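Local coordinates for periplasmic binding protein/LacI transcriptional regulator (Alkaliphilus metalliredigens, PDB 3CTP) that binds beta-D-xylulofuranose between the two lobes of its sugar-binding core and probably acts as a LacI-type DNA-binding repressor of transcription, at residues R248-K252 and R253-I257; I235-N239 and D240-A244; I282-I286 and E287-Y291. All coordinates share one frame; numbering follows the deposited sequence.

Contact 1 of 3, residues R248-K252 and R253-I257; sequences RALKK and RGVSI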
# COMPACT_ATOMS: atom_id res chain seq x y z
N ARG A 248 -4.04 -12.95 10.93
CA ARG A 248 -5.46 -12.56 11.06
C ARG A 248 -6.33 -13.80 11.16
O ARG A 248 -7.25 -13.87 12.00
CB ARG A 248 -5.91 -11.73 9.85
CG ARG A 248 -7.45 -11.76 9.58
CD ARG A 248 -7.78 -10.90 8.34
NE ARG A 248 -9.20 -10.78 8.03
CZ ARG A 248 -9.84 -11.56 7.17
NH1 ARG A 248 -9.18 -12.53 6.56
NH2 ARG A 248 -11.13 -11.36 6.92
N ALA A 249 -6.04 -14.78 10.31
CA ALA A 249 -6.81 -16.04 10.33
C ALA A 249 -6.64 -16.76 11.64
O ALA A 249 -7.60 -17.29 12.19
CB ALA A 249 -6.41 -16.93 9.18
N LEU A 250 -5.41 -16.82 12.14
CA LEU A 250 -5.15 -17.47 13.44
C LEU A 250 -5.87 -16.74 14.57
O LEU A 250 -6.50 -17.38 15.44
CB LEU A 250 -3.64 -17.52 13.71
CG LEU A 250 -2.85 -18.52 12.86
CD1 LEU A 250 -1.36 -18.30 12.96
CD2 LEU A 250 -3.19 -19.98 13.23
N LYS A 251 -5.81 -15.40 14.56
CA LYS A 251 -6.49 -14.61 15.60
C LYS A 251 -8.01 -14.87 15.60
O LYS A 251 -8.65 -14.94 16.67
CB LYS A 251 -6.21 -13.10 15.41
CG LYS A 251 -4.81 -12.65 15.81
CD LYS A 251 -4.59 -11.21 15.35
CE LYS A 251 -3.25 -10.66 15.78
NZ LYS A 251 -3.15 -9.20 15.44
N LYS A 252 -8.60 -15.00 14.41
CA LYS A 252 -10.04 -15.24 14.31
C LYS A 252 -10.41 -16.55 15.00
O LYS A 252 -11.56 -16.73 15.45
CB LYS A 252 -10.49 -15.29 12.86
CG LYS A 252 -10.42 -13.96 12.11
CD LYS A 252 -11.27 -12.90 12.78
CE LYS A 252 -11.65 -11.80 11.80
NZ LYS A 252 -12.08 -10.56 12.51
N ARG A 253 -9.46 -17.47 15.10
CA ARG A 253 -9.71 -18.77 15.71
C ARG A 253 -9.29 -18.76 17.17
O ARG A 253 -9.25 -19.81 17.81
CB ARG A 253 -8.94 -19.89 15.02
CG ARG A 253 -8.66 -19.73 13.55
CD ARG A 253 -9.30 -20.85 12.74
NE ARG A 253 -9.34 -22.13 13.42
CZ ARG A 253 -10.22 -23.09 13.13
NH1 ARG A 253 -11.11 -22.90 12.17
NH2 ARG A 253 -10.20 -24.24 13.79
N GLY A 254 -8.92 -17.60 17.70
CA GLY A 254 -8.53 -17.50 19.10
C GLY A 254 -7.14 -17.98 19.43
O GLY A 254 -6.82 -18.23 20.60
N VAL A 255 -6.29 -18.09 18.41
CA VAL A 255 -4.92 -18.59 18.61
C VAL A 255 -4.04 -17.50 19.22
O VAL A 255 -4.14 -16.33 18.83
CB VAL A 255 -4.32 -19.10 17.26
CG1 VAL A 255 -2.84 -19.41 17.39
CG2 VAL A 255 -5.06 -20.34 16.81
N SER A 256 -3.20 -17.88 20.19
CA SER A 256 -2.33 -16.93 20.84
C SER A 256 -0.95 -17.02 20.22
O SER A 256 -0.37 -18.09 20.12
CB SER A 256 -2.23 -17.20 22.36
OG SER A 256 -3.38 -16.70 23.01
N ILE A 257 -0.45 -15.87 19.77
CA ILE A 257 0.89 -15.78 19.18
C ILE A 257 1.68 -14.86 20.11
O ILE A 257 1.23 -13.77 20.43
CB ILE A 257 0.79 -15.14 17.78
CG1 ILE A 257 -0.06 -16.03 16.86
CG2 ILE A 257 2.17 -14.93 17.17
CD1 ILE A 257 -0.56 -15.29 15.60
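L250 and V255 close the carboxyl end of helix 240-252 with a Schellman motif, the helix terminator in which a residue of positive phi turns the chain back on the last turn. V255 N reaches L250 O at 3.1 Å, and G254 N reaches K251 O at 2.9 Å. Glycine suits the C-prime position because its phi of 78° costs it little, whereas a side chain would make that conformation less favourable. R253 N also donates to L250 O, from the opposite face of the carbonyl plane to V255 N, so one oxygen is gripped by two amides.

The side chain of L250 supplies the hydrophobic half of the motif. Its CB lies 3.9 Å from V255 CB. With chi1 at -72°, CG stands beside the backbone N and the fork opens toward the returning chain: CD2 comes within 4.1 Å of V255 CG2, while CD1 meets I257 CD1 at the same separation. The L250 and I257 side chains run nearly perpendicular, and both rest on I263 of strand 262-264. Valine's branch at CB puts CG2 next to the leucine fork, and isoleucine's longer arm lets CD1 reach it.

The lysines point away from the returning chain. K251 NZ bonds Y276 O of the same chain, and K252 NZ forms a salt bridge with E321 of the second subunit. Thus the L250 and K251 carbonyls are satisfied by backbone amides, V255 and I257 gather their branches on L250, and the lysine charges near the carboxyl end would probably interact favourably with the helix dipole.

Contact 2 of 3, residues I235-N239 and D240-A244; sequences IFVFN and DIAAA. With XLF (beta-D-xylulofuranose), chain C.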
# COMPACT_ATOMS: atom_id res chain seq x y z
N ILE A 235 5.91 -20.99 12.12
CA ILE A 235 5.54 -20.84 10.71
C ILE A 235 6.41 -19.75 10.11
O ILE A 235 6.50 -18.65 10.69
CB ILE A 235 4.07 -20.39 10.60
CG1 ILE A 235 3.15 -21.42 11.26
CG2 ILE A 235 3.68 -20.26 9.11
CD1 ILE A 235 1.71 -20.94 11.35
N PHE A 236 7.03 -20.04 8.97
CA PHE A 236 7.75 -19.02 8.20
C PHE A 236 6.86 -18.69 7.00
O PHE A 236 6.52 -19.59 6.23
CB PHE A 236 9.11 -19.60 7.72
CG PHE A 236 9.86 -18.72 6.73
CD1 PHE A 236 9.89 -17.34 6.87
CD2 PHE A 236 10.59 -19.31 5.68
CE1 PHE A 236 10.59 -16.55 5.94
CE2 PHE A 236 11.29 -18.52 4.74
CZ PHE A 236 11.31 -17.14 4.89
N VAL A 237 6.48 -17.42 6.88
CA VAL A 237 5.64 -16.99 5.75
C VAL A 237 6.47 -16.16 4.79
O VAL A 237 7.29 -15.34 5.20
CB VAL A 237 4.43 -16.17 6.23
CG1 VAL A 237 3.47 -15.95 5.05
CG2 VAL A 237 3.70 -16.89 7.37
N PHE A 238 6.26 -16.37 3.49
CA PHE A 238 7.19 -15.83 2.49
C PHE A 238 7.33 -14.31 2.46
O PHE A 238 8.34 -13.81 1.96
CB PHE A 238 6.85 -16.36 1.08
CG PHE A 238 5.52 -15.86 0.53
CD1 PHE A 238 5.47 -14.73 -0.29
CD2 PHE A 238 4.34 -16.56 0.78
CE1 PHE A 238 4.26 -14.30 -0.79
CE2 PHE A 238 3.13 -16.14 0.26
CZ PHE A 238 3.09 -15.01 -0.53
N ASN A 239 6.32 -13.57 2.93
CA ASN A 239 6.55 -12.13 3.13
C ASN A 239 5.66 -11.59 4.21
O ASN A 239 4.83 -12.32 4.77
CB ASN A 239 6.45 -11.32 1.81
CG ASN A 239 5.05 -11.25 1.26
OD1 ASN A 239 4.09 -11.51 1.97
ND2 ASN A 239 4.93 -10.89 -0.03
N ASP A 240 5.91 -10.34 4.60
CA ASP A 240 5.23 -9.78 5.76
C ASP A 240 3.74 -9.58 5.53
O ASP A 240 2.95 -9.79 6.44
CB ASP A 240 5.85 -8.45 6.21
CG ASP A 240 7.22 -8.60 6.82
OD1 ASP A 240 7.64 -9.74 7.15
OD2 ASP A 240 7.90 -7.55 6.98
N ILE A 241 3.36 -9.13 4.34
CA ILE A 241 1.91 -8.90 4.10
C ILE A 241 1.14 -10.23 4.08
O ILE A 241 0.04 -10.33 4.64
CB ILE A 241 1.67 -8.01 2.84
CG1 ILE A 241 0.18 -7.67 2.69
CG2 ILE A 241 2.25 -8.64 1.60
CD1 ILE A 241 -0.34 -6.78 3.80
N ALA A 242 1.73 -11.28 3.50
CA ALA A 242 1.09 -12.60 3.60
C ALA A 242 1.05 -13.06 5.07
O ALA A 242 0.07 -13.64 5.54
CB ALA A 242 1.85 -13.61 2.73
N ALA A 243 2.12 -12.80 5.82
CA ALA A 243 2.11 -13.19 7.25
C ALA A 243 0.97 -12.51 8.00
O ALA A 243 0.36 -13.10 8.89
CB ALA A 243 3.45 -12.81 7.93
N ALA A 244 0.72 -11.24 7.68
CA ALA A 244 -0.37 -10.51 8.33
C ALA A 244 -1.70 -11.22 8.09
O ALA A 244 -2.56 -11.27 9.00
CB ALA A 244 -0.45 -9.07 7.76
O4 XLF C . 9.13 -11.50 -4.46
C4 XLF C . 9.27 -11.36 -3.04
C5 XLF C . 7.96 -11.82 -2.41
O5 XLF C . 7.32 -10.63 -1.93
C3 XLF C . 9.39 -9.89 -2.65
O3 XLF C . 10.72 -9.56 -2.23
C2 XLF C . 8.40 -9.80 -1.52
O2 XLF C . 8.97 -10.34 -0.31
C1 XLF C . 7.89 -8.40 -1.30
O1 XLF C . 6.87 -8.42 -0.29
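N239 caps A242 N at the start of helix 240-252 and binds the sugar with the same amide, at the strand-to-helix turn of a beta-alpha-beta unit in the periplasmic-binding-protein fold. OD1 accepts from A242 N at 2.8 Å, nearly along the C=O axis, while ND2 donates to O5 of beta-D-xylulofuranose at 3.1 Å with an N-H...O angle of 168°. Asparagine fits because it offers an acceptor and a donor on one flat group. Its CG sits between the backbone N and carbonyl carbon (chi1 69°), which folds OD1 back over the first helical turn. I241 lays its CG2 methyl beside the capping amide, 3.4 Å from N239 OD1. The backbone joins in: A243 N donates to N239 O at 2.9 Å.

An alanine here would remove both amide functions, and would probably leave A242 N without its cap and the sugar's O5 without this donor.

In the next shell, small residues let the strand end lie close to the helix. A242 CB sits over one face of the F238 ring, 4.1 Å from its centroid, a CH-pi contact, and it also touches V237 CG1. V237 CB meets A243 CB at 3.9 Å. At the F238 ring's edge, near its plane, lies C5 of the sugar.

Farther out, the carboxylate of D240 is held by T281 OG1 and S269 N, tying the helix start to strand 281-283 through T281 and to the loop at S269. D213 OD1 accepts a second bond from N239 ND2 and helps fix the amide's rotation.

Contact 3 of 3, residues I282-I286 and E287-Y291; sequences INQPI and EALAY. With XLF (beta-D-xylulofuranose), chain C.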
# COMPACT_ATOMS: atom_id res chain seq x y z
N ILE A 282 12.68 -10.84 8.37
CA ILE A 282 14.00 -10.69 7.80
C ILE A 282 13.99 -9.38 7.02
O ILE A 282 13.15 -9.16 6.13
CB ILE A 282 14.32 -11.82 6.80
CG1 ILE A 282 14.15 -13.21 7.46
CG2 ILE A 282 15.74 -11.65 6.24
CD1 ILE A 282 15.12 -13.46 8.65
N ASN A 283 14.91 -8.50 7.36
CA ASN A 283 15.01 -7.21 6.71
C ASN A 283 15.54 -7.27 5.29
O ASN A 283 16.64 -7.76 5.07
CB ASN A 283 15.98 -6.33 7.52
CG ASN A 283 16.03 -4.90 7.03
OD1 ASN A 283 15.08 -4.14 7.23
ND2 ASN A 283 17.15 -4.51 6.39
N GLN A 284 14.78 -6.72 4.33
CA GLN A 284 15.37 -6.32 3.04
C GLN A 284 15.80 -4.88 3.09
O GLN A 284 15.01 -4.01 3.54
CB GLN A 284 14.35 -6.46 1.90
CG GLN A 284 13.94 -7.88 1.60
CD GLN A 284 13.36 -7.99 0.20
OE1 GLN A 284 14.08 -7.84 -0.77
NE2 GLN A 284 12.06 -8.31 0.09
N PRO A 285 17.04 -4.58 2.68
CA PRO A 285 17.56 -3.23 2.89
C PRO A 285 17.11 -2.30 1.78
O PRO A 285 17.81 -2.10 0.77
CB PRO A 285 19.08 -3.42 2.85
CG PRO A 285 19.29 -4.64 1.95
CD PRO A 285 18.08 -5.54 2.23
N ILE A 286 15.90 -1.76 1.94
CA ILE A 286 15.28 -0.98 0.88
C ILE A 286 16.17 0.18 0.42
O ILE A 286 16.27 0.46 -0.78
CB ILE A 286 13.89 -0.46 1.35
CG1 ILE A 286 12.94 -1.67 1.45
CG2 ILE A 286 13.34 0.55 0.37
CD1 ILE A 286 11.49 -1.32 1.92
N GLU A 287 16.80 0.89 1.36
CA GLU A 287 17.64 2.01 0.94
C GLU A 287 18.79 1.54 0.05
O GLU A 287 19.10 2.17 -0.99
CB GLU A 287 18.20 2.80 2.14
CG GLU A 287 17.13 3.57 2.89
CD GLU A 287 16.78 4.90 2.25
OE1 GLU A 287 17.64 5.46 1.54
OE2 GLU A 287 15.66 5.39 2.49
N ALA A 288 19.48 0.47 0.46
CA ALA A 288 20.58 -0.04 -0.37
C ALA A 288 20.08 -0.58 -1.71
O ALA A 288 20.74 -0.40 -2.75
CB ALA A 288 21.36 -1.14 0.37
N LEU A 289 18.94 -1.26 -1.71
CA LEU A 289 18.39 -1.78 -2.97
C LEU A 289 18.07 -0.63 -3.92
O LEU A 289 18.42 -0.67 -5.10
CB LEU A 289 17.11 -2.57 -2.72
CG LEU A 289 17.32 -3.90 -2.02
CD1 LEU A 289 15.97 -4.40 -1.46
CD2 LEU A 289 17.91 -4.94 -3.00
N ALA A 290 17.39 0.40 -3.39
CA ALA A 290 16.97 1.52 -4.24
C ALA A 290 18.17 2.28 -4.76
O ALA A 290 18.23 2.66 -5.93
CB ALA A 290 16.04 2.45 -3.42
N TYR A 291 19.13 2.55 -3.87
CA TYR A 291 20.36 3.21 -4.28
C TYR A 291 21.03 2.46 -5.42
O TYR A 291 21.43 3.05 -6.45
CB TYR A 291 21.33 3.32 -3.08
CG TYR A 291 22.73 3.75 -3.47
CD1 TYR A 291 23.04 5.08 -3.63
CD2 TYR A 291 23.73 2.81 -3.69
CE1 TYR A 291 24.32 5.48 -4.01
CE2 TYR A 291 25.03 3.20 -4.05
CZ TYR A 291 25.30 4.54 -4.20
OH TYR A 291 26.57 4.95 -4.55
O4 XLF C . 9.13 -11.50 -4.46
C4 XLF C . 9.27 -11.36 -3.04
C5 XLF C . 7.96 -11.82 -2.41
O5 XLF C . 7.32 -10.63 -1.93
C3 XLF C . 9.39 -9.89 -2.65
O3 XLF C . 10.72 -9.56 -2.23
C2 XLF C . 8.40 -9.80 -1.52
O2 XLF C . 8.97 -10.34 -0.31
C1 XLF C . 7.89 -8.40 -1.30
O1 XLF C . 6.87 -8.42 -0.29
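Q284 and L289 touch where the chain leaves strand 281-283 through an inverse gamma turn centred on P285 and enters helix 286-302, with P285 in the N-cap position. Proline suits this place: its ring restricts phi, and having no N-H it leaves no backbone donor to be satisfied at the N-cap position.

Along the helix, E287 comes first, its CB packed against I286 C and its OE1 bonded to Y85 OH of helix 73-88. A288 follows with a single methyl, 4.1 Å from P285 CB, small enough to lie against the proline ring.

L289 makes both a backbone and a side-chain contact. Its N donates to P285 O at 2.9 Å with an N-H...O angle of 166°, closing the first helical turn. CG lies beside the backbone N (chi1 -71°), which brings the branch back over the same carbonyl, CG to P285 O being 3.4 Å. CD1 reaches on to Q284 OE1, and the leucine is also packed on I152 and M313, so an apolar residue belongs here.

A290 N then bonds I286 O at 2.8 Å, and its small CB can sit near that oxygen while resting against V81 of helix 73-88.

Q284 itself serves the sugar pocket. S154 OG bonds its OE1 and D267 OD1 takes a bond from its NE2, so both ends of the amide are fixed. The remaining bond runs from Q284 NE2 to O3 of beta-D-xylulofuranose, at 3.0 Å.

How the contacts relate
Contacts 1 and 2 sit at the two ends of one helix, 240-252: contact 2 starts it and contact 1 stops it, their centres 14 Å apart. Both also touch the second subunit. Contact 3 begins another helix, 286-302, its centre 18 Å from that of contact 2 and 31 Å from that of contact 1. Contacts 2 and 3 do not touch, though their nearest atoms are about 5 Å apart; the sugar bridges them, bonded by an amide nitrogen from each, with D267 and R190 among its further partners. Contact 1 lies away from the sugar, with the side chain of V255 about 7 Å from a bound sodium ion.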